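Local coordinates for TerD domain-containing protein (Streptomyces coelicolor A3, PDB 2QZ7), which is of unknown function but belongs to the CAPAB/TerDEXZ family and, as a homologue of the tellurium-resistance protein TerD, may bind metal ions, at residues P40-D45 with D123-T128; T49-D54 with R106-V111; G22-D27 with V132-R137; R29-P34 with F87-E92. All coordinates share one frame; numbering follows the deposited sequence.

Interaction 1: P40-D45 with D123-T128. With NA (sodium ion), chain D; NA (sodium ion), chain E.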
# COMPACT_ATOMS: atom_id res chain seq x y z
N PRO A 40 -22.48 6.35 -4.38
CA PRO A 40 -21.56 5.46 -5.12
C PRO A 40 -20.54 4.72 -4.22
O PRO A 40 -20.20 5.24 -3.15
CB PRO A 40 -20.82 6.42 -6.07
CG PRO A 40 -21.85 7.51 -6.34
CD PRO A 40 -22.60 7.68 -5.04
N PRO A 41 -20.08 3.52 -4.63
CA PRO A 41 -19.19 2.67 -3.82
C PRO A 41 -17.91 3.35 -3.34
O PRO A 41 -17.40 4.28 -3.98
CB PRO A 41 -18.83 1.51 -4.77
CG PRO A 41 -19.13 2.05 -6.15
CD PRO A 41 -20.35 2.90 -5.94
N HIS A 42 -17.41 2.86 -2.22
CA HIS A 42 -16.11 3.22 -1.73
C HIS A 42 -15.09 2.15 -2.22
O HIS A 42 -15.10 1.01 -1.75
CB HIS A 42 -16.13 3.34 -0.19
CG HIS A 42 -16.85 4.55 0.32
ND1 HIS A 42 -17.52 4.56 1.52
CD2 HIS A 42 -17.01 5.78 -0.22
CE1 HIS A 42 -18.06 5.76 1.71
NE2 HIS A 42 -17.78 6.51 0.66
N HIS A 43 -14.25 2.52 -3.18
CA HIS A 43 -13.29 1.62 -3.78
C HIS A 43 -11.89 2.05 -3.35
O HIS A 43 -11.40 3.12 -3.75
CB HIS A 43 -13.41 1.59 -5.31
CG HIS A 43 -12.48 0.61 -5.96
ND1 HIS A 43 -12.52 0.32 -7.31
CD2 HIS A 43 -11.44 -0.11 -5.47
CE1 HIS A 43 -11.58 -0.56 -7.61
NE2 HIS A 43 -10.90 -0.82 -6.50
N LEU A 44 -11.30 1.24 -2.47
CA LEU A 44 -9.93 1.41 -1.97
C LEU A 44 -9.10 0.25 -2.44
O LEU A 44 -9.61 -0.87 -2.56
CB LEU A 44 -9.83 1.46 -0.44
CG LEU A 44 -10.16 2.80 0.25
CD1 LEU A 44 -11.66 3.23 0.06
CD2 LEU A 44 -9.79 2.75 1.71
N ASP A 45 -7.84 0.55 -2.75
CA ASP A 45 -6.87 -0.45 -3.20
C ASP A 45 -5.61 -0.36 -2.40
O ASP A 45 -5.02 0.74 -2.24
CB ASP A 45 -6.46 -0.23 -4.66
CG ASP A 45 -7.56 -0.63 -5.65
OD1 ASP A 45 -8.37 -1.54 -5.35
OD2 ASP A 45 -7.60 -0.04 -6.76
N ASP A 123 -10.90 10.66 5.37
CA ASP A 123 -11.88 11.24 6.31
C ASP A 123 -13.32 11.02 5.88
O ASP A 123 -14.20 10.96 6.73
CB ASP A 123 -11.64 12.74 6.52
CG ASP A 123 -12.24 13.24 7.82
OD1 ASP A 123 -11.94 12.63 8.87
OD2 ASP A 123 -13.03 14.22 7.79
N ASP A 124 -13.55 10.92 4.57
CA ASP A 124 -14.86 10.59 3.98
C ASP A 124 -15.29 9.11 4.11
O ASP A 124 -16.43 8.78 3.75
CB ASP A 124 -14.88 10.96 2.49
CG ASP A 124 -14.54 12.42 2.25
OD1 ASP A 124 -15.07 13.30 2.96
OD2 ASP A 124 -13.75 12.70 1.33
N VAL A 125 -14.41 8.24 4.58
CA VAL A 125 -14.67 6.79 4.57
C VAL A 125 -14.49 6.22 5.99
O VAL A 125 -13.41 6.35 6.58
CB VAL A 125 -13.72 6.00 3.57
CG1 VAL A 125 -14.16 4.52 3.45
CG2 VAL A 125 -13.67 6.66 2.18
N SER A 126 -15.55 5.61 6.53
CA SER A 126 -15.53 5.19 7.94
C SER A 126 -14.80 3.86 8.21
O SER A 126 -14.81 2.93 7.38
CB SER A 126 -16.91 5.29 8.64
OG SER A 126 -17.98 4.82 7.85
N ASN A 127 -14.11 3.83 9.34
CA ASN A 127 -13.40 2.66 9.79
C ASN A 127 -12.40 2.14 8.78
O ASN A 127 -12.30 0.94 8.54
CB ASN A 127 -14.41 1.58 10.20
CG ASN A 127 -15.15 1.96 11.48
OD1 ASN A 127 -16.37 2.19 11.46
ND2 ASN A 127 -14.41 2.03 12.58
N THR A 128 -11.67 3.09 8.17
CA THR A 128 -10.56 2.76 7.33
C THR A 128 -9.43 2.35 8.24
O THR A 128 -9.11 3.08 9.19
CB THR A 128 -10.08 3.97 6.50
OG1 THR A 128 -9.73 5.03 7.40
CG2 THR A 128 -11.17 4.42 5.51
NA NA D . -9.71 -2.87 -3.83
NA NA E . -11.37 7.13 7.54
O HOH W 1 -10.28 -3.94 -5.65
O HOH W 2 -9.59 8.08 8.40

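Interaction 2: T49-D54 with R106-V111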
# COMPACT_ATOMS: atom_id res chain seq x y z
N THR A 49 4.77 -0.79 -5.05
CA THR A 49 5.76 -0.63 -6.13
C THR A 49 7.08 -1.08 -5.65
O THR A 49 7.37 -0.99 -4.47
CB THR A 49 5.87 0.82 -6.57
OG1 THR A 49 5.73 1.64 -5.42
CG2 THR A 49 4.70 1.17 -7.57
N THR A 50 7.89 -1.57 -6.59
CA THR A 50 9.24 -2.04 -6.33
C THR A 50 10.19 -1.09 -7.08
O THR A 50 9.78 -0.43 -8.08
CB THR A 50 9.41 -3.49 -6.88
OG1 THR A 50 9.06 -3.50 -8.27
CG2 THR A 50 8.47 -4.44 -6.15
N TYR A 51 11.41 -0.99 -6.54
CA TYR A 51 12.47 -0.06 -7.00
C TYR A 51 13.80 -0.80 -7.10
O TYR A 51 14.15 -1.60 -6.22
CB TYR A 51 12.58 1.18 -6.08
CG TYR A 51 11.25 1.90 -6.06
CD1 TYR A 51 10.96 2.90 -7.01
CD2 TYR A 51 10.25 1.53 -5.15
CE1 TYR A 51 9.71 3.52 -7.02
CE2 TYR A 51 8.99 2.13 -5.18
CZ TYR A 51 8.73 3.14 -6.12
OH TYR A 51 7.48 3.76 -6.17
N ALA A 52 14.51 -0.54 -8.21
CA ALA A 52 15.83 -1.10 -8.53
C ALA A 52 16.87 -0.64 -7.53
O ALA A 52 16.82 0.51 -7.07
CB ALA A 52 16.27 -0.67 -9.94
N ALA A 53 17.81 -1.54 -7.22
CA ALA A 53 18.98 -1.21 -6.41
C ALA A 53 19.69 0.04 -6.93
O ALA A 53 20.00 0.93 -6.14
CB ALA A 53 19.95 -2.38 -6.35
N ASP A 54 19.88 0.14 -8.25
CA ASP A 54 20.52 1.34 -8.81
C ASP A 54 19.66 2.62 -8.83
O ASP A 54 20.18 3.69 -9.13
CB ASP A 54 21.23 1.09 -10.17
CG ASP A 54 20.27 0.64 -11.27
OD1 ASP A 54 19.09 0.42 -10.95
OD2 ASP A 54 20.71 0.47 -12.44
N ARG A 106 14.08 -1.88 -2.78
CA ARG A 106 13.11 -1.08 -2.05
C ARG A 106 11.70 -1.41 -2.53
O ARG A 106 11.47 -1.57 -3.75
CB ARG A 106 13.42 0.41 -2.25
CG ARG A 106 12.44 1.38 -1.60
CD ARG A 106 13.09 2.82 -1.62
NE ARG A 106 12.22 3.76 -0.93
CZ ARG A 106 11.39 4.63 -1.50
NH1 ARG A 106 11.27 4.71 -2.83
NH2 ARG A 106 10.66 5.42 -0.73
N VAL A 107 10.78 -1.52 -1.57
CA VAL A 107 9.38 -1.71 -1.83
C VAL A 107 8.58 -0.69 -1.01
O VAL A 107 8.87 -0.47 0.18
CB VAL A 107 8.91 -3.17 -1.47
CG1 VAL A 107 7.39 -3.33 -1.77
CG2 VAL A 107 9.74 -4.18 -2.24
N ILE A 108 7.60 -0.05 -1.63
CA ILE A 108 6.71 0.77 -0.86
C ILE A 108 5.27 0.40 -1.06
O ILE A 108 4.85 0.10 -2.17
CB ILE A 108 7.04 2.29 -0.94
CG1 ILE A 108 5.96 3.24 -0.49
CG2 ILE A 108 7.62 2.77 -2.24
CD1 ILE A 108 6.76 4.50 0.15
N VAL A 109 4.53 0.36 0.03
CA VAL A 109 3.11 -0.05 -0.07
C VAL A 109 2.25 1.06 0.51
O VAL A 109 2.66 1.72 1.46
CB VAL A 109 2.87 -1.44 0.60
CG1 VAL A 109 3.19 -1.39 2.04
CG2 VAL A 109 1.41 -1.92 0.39
N GLY A 110 1.10 1.28 -0.10
CA GLY A 110 0.17 2.30 0.32
C GLY A 110 -1.27 1.91 -0.03
O GLY A 110 -1.55 0.76 -0.44
N VAL A 111 -2.16 2.85 0.19
CA VAL A 111 -3.57 2.65 -0.03
C VAL A 111 -4.09 3.85 -0.79
O VAL A 111 -3.82 5.01 -0.44
CB VAL A 111 -4.33 2.42 1.31
CG1 VAL A 111 -5.88 2.42 1.11
CG2 VAL A 111 -3.90 1.10 1.99

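Interaction 3: G22-D27 with V132-R137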
# COMPACT_ATOMS: atom_id res chain seq x y z
N GLY A 22 16.71 -10.43 8.61
CA GLY A 22 15.62 -9.41 8.51
C GLY A 22 14.26 -10.02 8.24
O GLY A 22 14.00 -11.16 8.62
N LEU A 23 13.40 -9.25 7.56
CA LEU A 23 12.03 -9.67 7.27
C LEU A 23 12.02 -10.63 6.11
O LEU A 23 12.71 -10.43 5.13
CB LEU A 23 11.14 -8.47 6.91
CG LEU A 23 10.69 -7.45 7.94
CD1 LEU A 23 11.68 -7.21 9.10
CD2 LEU A 23 10.43 -6.17 7.17
N LYS A 24 11.19 -11.64 6.19
CA LYS A 24 11.22 -12.66 5.17
C LYS A 24 9.98 -12.59 4.39
O LYS A 24 10.01 -12.69 3.18
CB LYS A 24 11.36 -14.05 5.79
CG LYS A 24 12.73 -14.37 6.32
CD LYS A 24 12.69 -15.72 6.99
CE LYS A 24 14.09 -16.25 7.25
NZ LYS A 24 14.04 -17.74 7.34
N ARG A 25 8.88 -12.46 5.10
CA ARG A 25 7.60 -12.34 4.47
C ARG A 25 6.76 -11.37 5.31
O ARG A 25 6.93 -11.27 6.53
CB ARG A 25 6.95 -13.72 4.27
CG ARG A 25 6.41 -14.42 5.52
CD ARG A 25 4.96 -13.98 5.78
NE ARG A 25 4.11 -15.12 6.20
CZ ARG A 25 3.40 -15.87 5.36
NH1 ARG A 25 3.43 -15.60 4.06
NH2 ARG A 25 2.67 -16.89 5.82
N VAL A 26 5.90 -10.62 4.64
CA VAL A 26 5.17 -9.57 5.29
C VAL A 26 3.81 -9.50 4.61
O VAL A 26 3.69 -9.88 3.44
CB VAL A 26 5.94 -8.20 5.22
CG1 VAL A 26 5.89 -7.60 3.86
CG2 VAL A 26 5.39 -7.23 6.23
N ASP A 27 2.79 -9.09 5.34
CA ASP A 27 1.49 -8.86 4.72
C ASP A 27 0.87 -7.56 5.17
O ASP A 27 1.25 -6.98 6.22
CB ASP A 27 0.52 -10.03 4.94
CG ASP A 27 -0.06 -10.06 6.35
OD1 ASP A 27 -1.30 -10.02 6.50
OD2 ASP A 27 0.71 -10.16 7.31
N VAL A 132 0.10 -3.88 9.10
CA VAL A 132 1.27 -4.43 8.48
C VAL A 132 1.93 -5.40 9.48
O VAL A 132 2.18 -5.03 10.63
CB VAL A 132 2.25 -3.28 8.09
CG1 VAL A 132 3.52 -3.80 7.44
CG2 VAL A 132 1.52 -2.30 7.18
N ALA A 133 2.20 -6.63 9.06
CA ALA A 133 2.76 -7.62 10.02
C ALA A 133 3.73 -8.55 9.36
O ALA A 133 3.66 -8.76 8.15
CB ALA A 133 1.65 -8.42 10.63
N GLU A 134 4.64 -9.12 10.17
CA GLU A 134 5.39 -10.29 9.74
C GLU A 134 4.85 -11.51 10.51
O GLU A 134 5.18 -11.70 11.69
CB GLU A 134 6.91 -10.15 9.95
CG GLU A 134 7.65 -11.30 9.28
CD GLU A 134 9.14 -11.47 9.62
OE1 GLU A 134 9.63 -11.00 10.69
OE2 GLU A 134 9.81 -12.16 8.79
N GLY A 135 4.00 -12.30 9.86
CA GLY A 135 3.33 -13.38 10.57
C GLY A 135 2.57 -12.79 11.74
O GLY A 135 1.71 -11.90 11.57
N TYR A 136 2.87 -13.28 12.93
CA TYR A 136 2.32 -12.76 14.18
C TYR A 136 3.01 -11.53 14.83
O TYR A 136 2.60 -11.10 15.91
CB TYR A 136 2.20 -13.89 15.21
CG TYR A 136 1.32 -15.00 14.73
CD1 TYR A 136 -0.05 -14.89 14.76
CD2 TYR A 136 1.88 -16.17 14.24
CE1 TYR A 136 -0.88 -15.91 14.29
CE2 TYR A 136 1.08 -17.20 13.79
CZ TYR A 136 -0.29 -17.07 13.81
OH TYR A 136 -1.04 -18.13 13.35
N ARG A 137 4.05 -10.99 14.20
CA ARG A 137 4.68 -9.75 14.70
C ARG A 137 4.06 -8.51 14.04
O ARG A 137 4.28 -8.27 12.85
CB ARG A 137 6.16 -9.76 14.44
CG ARG A 137 6.96 -8.86 15.42
CD ARG A 137 8.43 -9.23 15.40
NE ARG A 137 8.92 -9.33 14.03
CZ ARG A 137 9.36 -8.31 13.29
NH1 ARG A 137 9.38 -7.07 13.78
NH2 ARG A 137 9.77 -8.52 12.05
O HOH W 3 2.84 -11.82 7.34

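Interaction 4: R29-P34 with F87-E92. With NA (sodium ion), chain C; NA (sodium ion), chain D.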
# COMPACT_ATOMS: atom_id res chain seq x y z
N ARG A 29 -2.98 -5.84 5.40
CA ARG A 29 -4.45 -6.07 5.35
C ARG A 29 -5.15 -4.75 5.52
O ARG A 29 -4.71 -3.91 6.34
CB ARG A 29 -4.88 -7.03 6.47
CG ARG A 29 -4.45 -8.48 6.27
CD ARG A 29 -4.66 -9.30 7.58
NE ARG A 29 -3.62 -8.91 8.54
CZ ARG A 29 -3.56 -9.27 9.82
NH1 ARG A 29 -4.50 -10.02 10.33
NH2 ARG A 29 -2.55 -8.87 10.58
N LEU A 30 -6.26 -4.59 4.79
CA LEU A 30 -6.97 -3.33 4.74
C LEU A 30 -8.49 -3.53 4.98
O LEU A 30 -9.07 -4.48 4.44
CB LEU A 30 -6.75 -2.71 3.35
CG LEU A 30 -7.61 -1.50 2.94
CD1 LEU A 30 -7.28 -0.32 3.84
CD2 LEU A 30 -7.27 -1.17 1.47
N LYS A 31 -9.09 -2.68 5.82
CA LYS A 31 -10.56 -2.70 6.05
C LYS A 31 -11.10 -1.30 5.80
O LYS A 31 -10.36 -0.33 5.91
CB LYS A 31 -10.88 -3.14 7.50
CG LYS A 31 -10.30 -2.22 8.59
CD LYS A 31 -10.74 -2.66 9.99
CE LYS A 31 -10.25 -1.68 11.07
NZ LYS A 31 -10.87 -1.93 12.43
N TRP A 32 -12.40 -1.22 5.49
CA TRP A 32 -13.16 0.02 5.38
C TRP A 32 -14.65 -0.27 5.25
O TRP A 32 -15.06 -1.35 4.80
CB TRP A 32 -12.67 0.88 4.20
CG TRP A 32 -13.05 0.43 2.80
CD1 TRP A 32 -14.14 0.86 2.04
CD2 TRP A 32 -12.31 -0.46 1.96
NE1 TRP A 32 -14.09 0.27 0.79
CE2 TRP A 32 -12.99 -0.55 0.72
CE3 TRP A 32 -11.10 -1.19 2.14
CZ2 TRP A 32 -12.52 -1.34 -0.35
CZ3 TRP A 32 -10.63 -1.96 1.09
CH2 TRP A 32 -11.35 -2.04 -0.15
N ASP A 33 -15.48 0.67 5.67
CA ASP A 33 -16.93 0.47 5.54
C ASP A 33 -17.44 0.88 4.17
O ASP A 33 -16.96 1.86 3.60
CB ASP A 33 -17.70 1.23 6.62
CG ASP A 33 -17.47 0.65 8.00
OD1 ASP A 33 -17.03 -0.53 8.11
OD2 ASP A 33 -17.74 1.38 8.97
N PRO A 34 -18.45 0.16 3.66
CA PRO A 34 -19.05 0.50 2.37
C PRO A 34 -19.89 1.79 2.50
O PRO A 34 -20.09 2.28 3.61
CB PRO A 34 -19.92 -0.71 2.07
CG PRO A 34 -20.38 -1.17 3.45
CD PRO A 34 -19.14 -1.00 4.28
N PHE A 87 -17.04 -7.58 6.10
CA PHE A 87 -16.64 -7.22 7.45
C PHE A 87 -15.17 -7.65 7.65
O PHE A 87 -14.66 -8.54 6.96
CB PHE A 87 -17.59 -7.88 8.46
CG PHE A 87 -19.05 -7.40 8.36
CD1 PHE A 87 -19.53 -6.35 9.16
CD2 PHE A 87 -19.95 -8.02 7.47
CE1 PHE A 87 -20.86 -5.91 9.06
CE2 PHE A 87 -21.29 -7.59 7.36
CZ PHE A 87 -21.75 -6.55 8.17
N GLY A 88 -14.49 -6.96 8.57
CA GLY A 88 -13.08 -7.16 8.82
C GLY A 88 -12.19 -6.75 7.67
O GLY A 88 -12.54 -5.85 6.92
N PHE A 89 -11.04 -7.40 7.53
CA PHE A 89 -10.08 -7.10 6.47
C PHE A 89 -10.52 -7.64 5.14
O PHE A 89 -10.51 -8.85 4.92
CB PHE A 89 -8.73 -7.63 6.84
CG PHE A 89 -8.16 -6.94 8.01
CD1 PHE A 89 -7.91 -5.56 7.94
CD2 PHE A 89 -7.97 -7.61 9.20
CE1 PHE A 89 -7.36 -4.88 9.03
CE2 PHE A 89 -7.43 -6.95 10.32
CZ PHE A 89 -7.14 -5.57 10.24
N VAL A 90 -10.94 -6.75 4.27
CA VAL A 90 -11.53 -7.17 3.01
C VAL A 90 -10.50 -7.25 1.86
O VAL A 90 -10.84 -7.67 0.75
CB VAL A 90 -12.71 -6.22 2.62
CG1 VAL A 90 -13.82 -6.30 3.68
CG2 VAL A 90 -12.22 -4.80 2.46
N GLU A 91 -9.26 -6.82 2.11
CA GLU A 91 -8.28 -6.82 1.06
C GLU A 91 -6.93 -7.11 1.69
O GLU A 91 -6.66 -6.65 2.78
CB GLU A 91 -8.28 -5.46 0.32
CG GLU A 91 -7.23 -5.34 -0.83
CD GLU A 91 -7.69 -4.41 -1.93
OE1 GLU A 91 -8.93 -4.37 -2.20
OE2 GLU A 91 -6.84 -3.76 -2.57
N GLU A 92 -6.08 -7.87 1.02
CA GLU A 92 -4.78 -8.15 1.62
C GLU A 92 -3.73 -8.34 0.54
O GLU A 92 -4.04 -8.79 -0.58
CB GLU A 92 -4.86 -9.41 2.51
CG GLU A 92 -4.83 -10.72 1.73
CD GLU A 92 -3.39 -11.22 1.44
OE1 GLU A 92 -2.48 -10.97 2.24
OE2 GLU A 92 -3.16 -11.89 0.42
NA NA C . -15.90 -3.45 5.17
NA NA D . -9.71 -2.87 -3.83
O HOH W 4 -14.02 -3.65 6.44
O HOH W 1 -10.28 -3.94 -5.65

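Interaction 1: P40-D45 with D123-T128
Over one face of the His42 imidazole sits the CG2 methyl of Val125, a CH-pi contact 4.2 Å from the ring centroid and 8° off the normal, while the carbonyl oxygen of Asp124 comes up obliquely by CE1. The setting is the end of the TerD domain's two-sheet beta sandwich where sodium ions gather: the lead-in to strand 44-52 packs against the loop ahead of strand 129-134. Val125 turns both methyls to the other segment. With CG1 anti to the backbone N (chi1 -172°), both meet the imidazole: CG2 over its centre, CG1 3.9 Å from His42 ND1; CG1 also meets Leu44 CD1 in looser apolar packing. The second methyl of Leu44, CD2, reaches Thr128 CG2 at 4.4 Å. The contact is modest in area and mainly van der Waals, and each segment also lends ligands to a different sodium. On one side, Val125 O and Thr128 OG1 bind an ion that Phe122 O and a water also ligate. On the other, Leu44 O and Asp45 OD1 hold a second ion together with Ser81, Glu91 and a water. The ring of His43, stacked on His114, steadies the carboxylate of this second site: His43 NE2 donates to Asp45 OD1 over 2.9 Å, on the syn side but 34° out of the carboxylate plane, and the same OD1 lies 2.4 Å from the sodium.

Interaction 2: T49-D54 with R106-V111
Strands 49-52 and 106-111 run antiparallel, 159° between their directions, with Thr49 and Ile108 exchanging two 3.0 Å hydrogen bonds (Thr49 N to Ile108 O and Ile108 N to Thr49 O). Two residues on, Tyr51 N gives a 2.9 Å bond to Arg106 O, while the return bond from Arg106 N to Tyr51 O is weak. Between them Thr50 and Val107 form a non-hydrogen-bonded pair, and on their face of the sheet Thr50 CG2 touches Val107 CG2 side by side. The other face carries Thr49, Tyr51, Arg106 and Ile108. The Tyr51 ring leans back along its own strand, where its OH and Thr49 OG1 share a 2.8 Å hydrogen bond that fixes the ring's far end. Its CE2 lies tight against Ile108 CG2, 3.3 Å away. Arg106, extended from CG to NE, carries NH1 4.0 Å above one ring face, off centre toward the rim; the planes are 46° apart and the cation-pi attraction is at most weak. Its firmer partners are Glu157, in a salt bridge with NE, and the carbonyls of Pro56 and Gly187, both bonded to that same NH1. Val107 meanwhile reaches Phe95 of strand 91-95, in the other sheet, as expected of an inward-facing residue in a beta sandwich.

Interaction 3: G22-D27 with V132-R137
Hydrogen bonds join Asp27 and Ala133 in both directions, Asp27 N to Ala133 O and Ala133 N to Asp27 O, each 3.0 Å long and nearly straight. A third crosses from main chain to side chain: Lys24 N donates to Glu134 OE2 at 3.0 Å, arriving from above the carboxylate plane, 43° out of it. Glu134 reaches that far because CG stands anti to its backbone N (chi1 -171°) and the chain stays extended beyond. Its other oxygen, OE1, takes a salt bridge from Arg137 NH2 at 2.8 Å, in the guanidinium plane. OE2 thus ties the hairpin to the N-terminal segment, while the OE1 bridge stays within the hairpin. That hairpin joins strands 129-134 and 137-142 through a type II' beta turn from Glu134 to Arg137, closed by paired backbone bonds between these two residues; in this antiparallel sheet of the TerD domain, strand 26-31 pairs with 129-134 on the side away from 137-142. Water adds a bridge at the turn, donating to Asp27 OD2 at 2.7 Å and accepting from Gly135 N. Apolar contacts lie on the inner side, where Val26 CG2 packs on Val132 CG1 at 4.1 Å and both valines touch Phe158 of the other sheet. Leu23 CD1 meets the edge of the Arg137 guanidinium, 3.8 Å from NH2.

Interaction 4: R29-P34 with F87-E92
Trp32 has its CG between the backbone N and the carbonyl carbon (chi1 75°), which swings the indole back beneath Val90; Phe89, its CG anti to the carbonyl carbon (chi1 -66°), turns a ring face to Arg29 CB. Val90 CG2 then rests over the six-membered ring of Trp32, 3.5 Å from CZ3 and displaced toward the rim, a CH-pi contact. Glu91 OE1 lies at the edge of the same ring, in its plane. On the Arg29 side, CB sits over the Phe89 face, 3.6 Å from CG, while CD1 of that ring lies edge-on to the backbone carbon of Leu30. Lys31 CG touches Phe89 CE1 as the two side chains cross, and Arg29 CG packs on Glu92 CB. The strands pair antiparallel through Leu30 N to Glu91 O, 2.9 Å. Leu30 O receives weak bonds from both Val90 N and Glu91 N, because Val90 and Glu91 together face Leu30 in a classic beta bulge. Past the bulge, a water accepts from Trp32 N and donates to Gly88 O at 2.7 Å; it also ligates the sodium held by Trp32 O at 2.3 Å and by the carbonyls of Gly84 and Gly86. Glu91 OE1 binds a different sodium, 2.4 Å away, and OE2 is held by Ile46 N, fixing the carboxylate's rotation. The two segments thus serve two metal sites: one with neutral ligands, carbonyls and water, and one in which the carboxylates of Glu91 and Asp45 probably offset the ion's charge.

Overall arrangement
Interactions 1 and 4, centres about 10 Å apart, build the metal-binding end of the sandwich. They share one sodium, with Leu44 and Asp45 from the first and Glu91 from the second, and are tied by a probable hydrogen bond from Trp32 NE1 to His42 O at 2.8 Å and another from Asp33 N to Ser126 O at 2.9 Å. Interactions 3 and 4 both use strand 26-31, whose two neighbours in the sheet they supply. Interaction 2 belongs to the opposing sheet, its centre about 24 Å from that of interaction 1; its Val111 CG1 nevertheless packs on Leu30 CD2 of interaction 4 at 3.9 Å, across the sandwich. Interaction 3 lies about 26 Å from interaction 1, centre to centre.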